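Local coordinates for protein polyhedrin (Antheraea mylitta cypovirus 4, PDB 5A8S) that probably forms the crystalline matrix of viral polyhedra, the microcrystalline occlusion bodies of this insect virus, at residues V33-M38 with L192-G197. Residues are numbered along the deposited sequence; the frame is centred on the assembly and turned at random.
Sequences VQDAMM and LNRFNG
Arg194 reaches out of one loop and brings its guanidinium up to two side chains of another, Gln34 and Asp35. Its NH1 gives a hydrogen bond of 3.1 Å to Gln34 OE1, which sits at the guanidinium edge; the bond is fairly straight at 152° and received in the carbonyl plane on a lone pair, although the amide and guanidinium planes are turned 53° apart. The two chains run alongside in opposite senses, with Arg194 CD 3.6 Å from Gln34 CB. Gln34 gets there by a bend at chi2 (-86°) that folds its amide back beside the arginine chain; its NE2 binds the backbone oxygen of Arg187. Arg194 NH2 makes a long salt bridge, 3.5 Å, to Asp35 OD2, which lies oblique to the guanidinium plane and also accepts from Gln202 and Asn206. The stronger partner of Arg194 is Asp60, salt-bridged to NH1, and the arginine probably offsets the close carboxylates of Asp35 and Asp60. Both loops turn here: type II from Val33 to Ala36, with Gln34 O hydrogen-bonded to Arg148 of the second subunit, and type I from Asn193 to Asn196 with an Asx turn at Asn193. The contact thus joins the link between helix 15-29 and strand 38-45 to the loop running from strand 179-185 into helix 200-205.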
ATOM      1  N   VAL A  33     -13.478 -21.896  -4.596  1.00  8.72           N
ATOM      2  CA  VAL A  33     -12.327 -22.620  -4.064  1.00 12.42           C
ATOM      3  C   VAL A  33     -11.448 -21.565  -3.409  1.00 14.02           C
ATOM      4  O   VAL A  33     -10.996 -20.642  -4.083  1.00 16.41           O
ATOM      5  CB  VAL A  33     -11.547 -23.365  -5.166  1.00  8.20           C
ATOM      6  CG1 VAL A  33     -10.328 -24.076  -4.585  1.00 11.59           C
ATOM      7  CG2 VAL A  33     -12.451 -24.371  -5.892  1.00 11.39           C
ATOM      8  N   GLN A  34     -11.230 -21.671  -2.101  1.00 10.00           N
ATOM      9  CA  GLN A  34     -10.530 -20.609  -1.374  1.00 10.25           C
ATOM     10  C   GLN A  34      -9.164 -20.308  -2.001  1.00 16.59           C
ATOM     11  O   GLN A  34      -8.494 -21.206  -2.513  1.00 13.76           O
ATOM     12  CB  GLN A  34     -10.400 -20.959   0.110  1.00  8.17           C
ATOM     13  CG  GLN A  34     -11.754 -21.058   0.826  1.00  9.94           C
ATOM     14  CD  GLN A  34     -12.267 -19.716   1.341  1.00 17.79           C
ATOM     15  OE1 GLN A  34     -11.489 -18.790   1.592  1.00 12.15           O
ATOM     16  NE2 GLN A  34     -13.586 -19.611   1.513  1.00 12.90           N
ATOM     17  N   ASP A  35      -8.781 -19.030  -1.955  1.00 10.98           N
ATOM     18  CA  ASP A  35      -7.602 -18.491  -2.645  1.00  9.16           C
ATOM     19  C   ASP A  35      -7.764 -18.404  -4.173  1.00 17.32           C
ATOM     20  O   ASP A  35      -6.798 -18.158  -4.895  1.00 16.37           O
ATOM     21  CB  ASP A  35      -6.312 -19.241  -2.272  1.00 10.80           C
ATOM     22  CG  ASP A  35      -5.293 -18.343  -1.561  1.00 24.18           C
ATOM     23  OD1 ASP A  35      -5.471 -17.108  -1.534  1.00 20.30           O
ATOM     24  OD2 ASP A  35      -4.289 -18.866  -1.041  1.00 25.03           O
ATOM     25  N   ALA A  36      -8.988 -18.593  -4.656  1.00 12.20           N
ATOM     26  CA  ALA A  36      -9.346 -18.175  -6.008  1.00 13.22           C
ATOM     27  C   ALA A  36      -9.435 -16.657  -6.008  1.00 13.26           C
ATOM     28  O   ALA A  36      -9.622 -16.044  -4.959  1.00 12.53           O
ATOM     29  CB  ALA A  36     -10.678 -18.773  -6.420  1.00 11.76           C
ATOM     30  N   MET A  37      -9.312 -16.040  -7.175  1.00 12.74           N
ATOM     31  CA  MET A  37      -9.431 -14.589  -7.264  1.00 10.73           C
ATOM     32  C   MET A  37     -10.870 -14.114  -7.008  1.00  8.77           C
ATOM     33  O   MET A  37     -11.846 -14.791  -7.346  1.00  8.80           O
ATOM     34  CB  MET A  37      -8.944 -14.096  -8.638  1.00  7.77           C
ATOM     35  CG  MET A  37      -7.470 -14.412  -8.894  1.00 10.29           C
ATOM     36  SD  MET A  37      -6.400 -13.721  -7.603  1.00 15.44           S
ATOM     37  CE  MET A  37      -6.507 -11.988  -7.980  1.00 17.58           C
ATOM     38  N   MET A  38     -10.973 -12.949  -6.379  1.00 11.33           N
ATOM     39  CA  MET A  38     -12.205 -12.175  -6.315  1.00 10.01           C
ATOM     40  C   MET A  38     -11.939 -10.880  -7.071  1.00  8.06           C
ATOM     41  O   MET A  38     -10.789 -10.559  -7.339  1.00  6.40           O
ATOM     42  CB  MET A  38     -12.575 -11.855  -4.872  1.00  5.77           C
ATOM     43  CG  MET A  38     -13.100 -13.059  -4.093  1.00  8.66           C
ATOM     44  SD  MET A  38     -13.116 -12.738  -2.327  1.00 11.64           S
ATOM     45  CE  MET A  38     -11.392 -12.960  -1.908  1.00 12.46           C
ATOM     46  N   LEU A 192     -14.278 -23.606   9.304  1.00  8.07           N
ATOM     47  CA  LEU A 192     -12.860 -23.284   9.462  1.00 13.29           C
ATOM     48  C   LEU A 192     -12.627 -21.807   9.150  1.00  9.84           C
ATOM     49  O   LEU A 192     -13.221 -21.262   8.222  1.00  9.57           O
ATOM     50  CB  LEU A 192     -12.007 -24.139   8.520  1.00 10.96           C
ATOM     51  CG  LEU A 192     -10.489 -24.036   8.692  1.00 11.71           C
ATOM     52  CD1 LEU A 192      -9.988 -25.146   9.608  1.00 12.71           C
ATOM     53  CD2 LEU A 192      -9.793 -24.124   7.347  1.00 18.59           C
ATOM     54  N   ASN A 193     -11.762 -21.170   9.926  1.00  8.73           N
ATOM     55  CA  ASN A 193     -11.407 -19.768   9.711  1.00 10.80           C
ATOM     56  C   ASN A 193     -10.021 -19.676   9.081  1.00  9.59           C
ATOM     57  O   ASN A 193      -9.016 -19.961   9.737  1.00  6.21           O
ATOM     58  CB  ASN A 193     -11.423 -19.008  11.045  1.00  5.90           C
ATOM     59  CG  ASN A 193     -11.253 -17.501  10.872  1.00 12.28           C
ATOM     60  OD1 ASN A 193     -10.872 -17.021   9.800  1.00  9.67           O
ATOM     61  ND2 ASN A 193     -11.537 -16.746  11.933  1.00 10.07           N
ATOM     62  N   ARG A 194      -9.956 -19.288   7.807  1.00  7.58           N
ATOM     63  CA  ARG A 194      -8.676 -19.256   7.106  1.00  6.99           C
ATOM     64  C   ARG A 194      -7.792 -18.106   7.591  1.00  4.37           C
ATOM     65  O   ARG A 194      -6.599 -18.047   7.261  1.00  9.17           O
ATOM     66  CB  ARG A 194      -8.876 -19.210   5.592  1.00 12.36           C
ATOM     67  CG  ARG A 194      -9.228 -20.588   4.987  1.00  7.03           C
ATOM     68  CD  ARG A 194      -9.214 -20.555   3.466  1.00 11.76           C
ATOM     69  NE  ARG A 194      -7.864 -20.303   2.985  1.00 11.05           N
ATOM     70  CZ  ARG A 194      -7.507 -19.272   2.229  1.00 14.16           C
ATOM     71  NH1 ARG A 194      -8.412 -18.384   1.822  1.00 10.88           N
ATOM     72  NH2 ARG A 194      -6.234 -19.135   1.876  1.00 12.07           N
ATOM     73  N   PHE A 195      -8.374 -17.202   8.376  1.00  5.94           N
ATOM     74  CA  PHE A 195      -7.617 -16.121   9.023  1.00  8.75           C
ATOM     75  C   PHE A 195      -7.164 -16.534  10.427  1.00 10.48           C
ATOM     76  O   PHE A 195      -6.709 -15.711  11.216  1.00 10.05           O
ATOM     77  CB  PHE A 195      -8.460 -14.838   9.101  1.00 11.20           C
ATOM     78  CG  PHE A 195      -8.844 -14.285   7.753  1.00 11.04           C
ATOM     79  CD1 PHE A 195      -9.918 -14.814   7.053  1.00  9.61           C
ATOM     80  CD2 PHE A 195      -8.115 -13.249   7.178  1.00 10.31           C
ATOM     81  CE1 PHE A 195     -10.271 -14.325   5.809  1.00 10.64           C
ATOM     82  CE2 PHE A 195      -8.466 -12.741   5.932  1.00  7.33           C
ATOM     83  CZ  PHE A 195      -9.549 -13.289   5.239  1.00  8.05           C
ATOM     84  N   ASN A 196      -7.279 -17.822  10.723  1.00 11.35           N
ATOM     85  CA  ASN A 196      -7.014 -18.320  12.058  1.00 12.90           C
ATOM     86  C   ASN A 196      -5.902 -19.359  12.069  1.00 15.39           C
ATOM     87  O   ASN A 196      -5.757 -20.145  11.133  1.00 11.10           O
ATOM     88  CB  ASN A 196      -8.286 -18.931  12.636  1.00  7.77           C
ATOM     89  CG  ASN A 196      -8.046 -19.614  13.963  1.00 17.19           C
ATOM     90  OD1 ASN A 196      -8.267 -20.819  14.116  1.00 20.16           O
ATOM     91  ND2 ASN A 196      -7.568 -18.847  14.930  1.00 13.86           N
ATOM     92  N   GLY A 197      -5.119 -19.354  13.139  1.00 17.09           N
ATOM     93  CA  GLY A 197      -4.142 -20.399  13.365  1.00 17.61           C
ATOM     94  C   GLY A 197      -3.228 -20.640  12.180  1.00 10.91           C
ATOM     95  O   GLY A 197      -2.714 -19.693  11.586  1.00 13.09           O
TER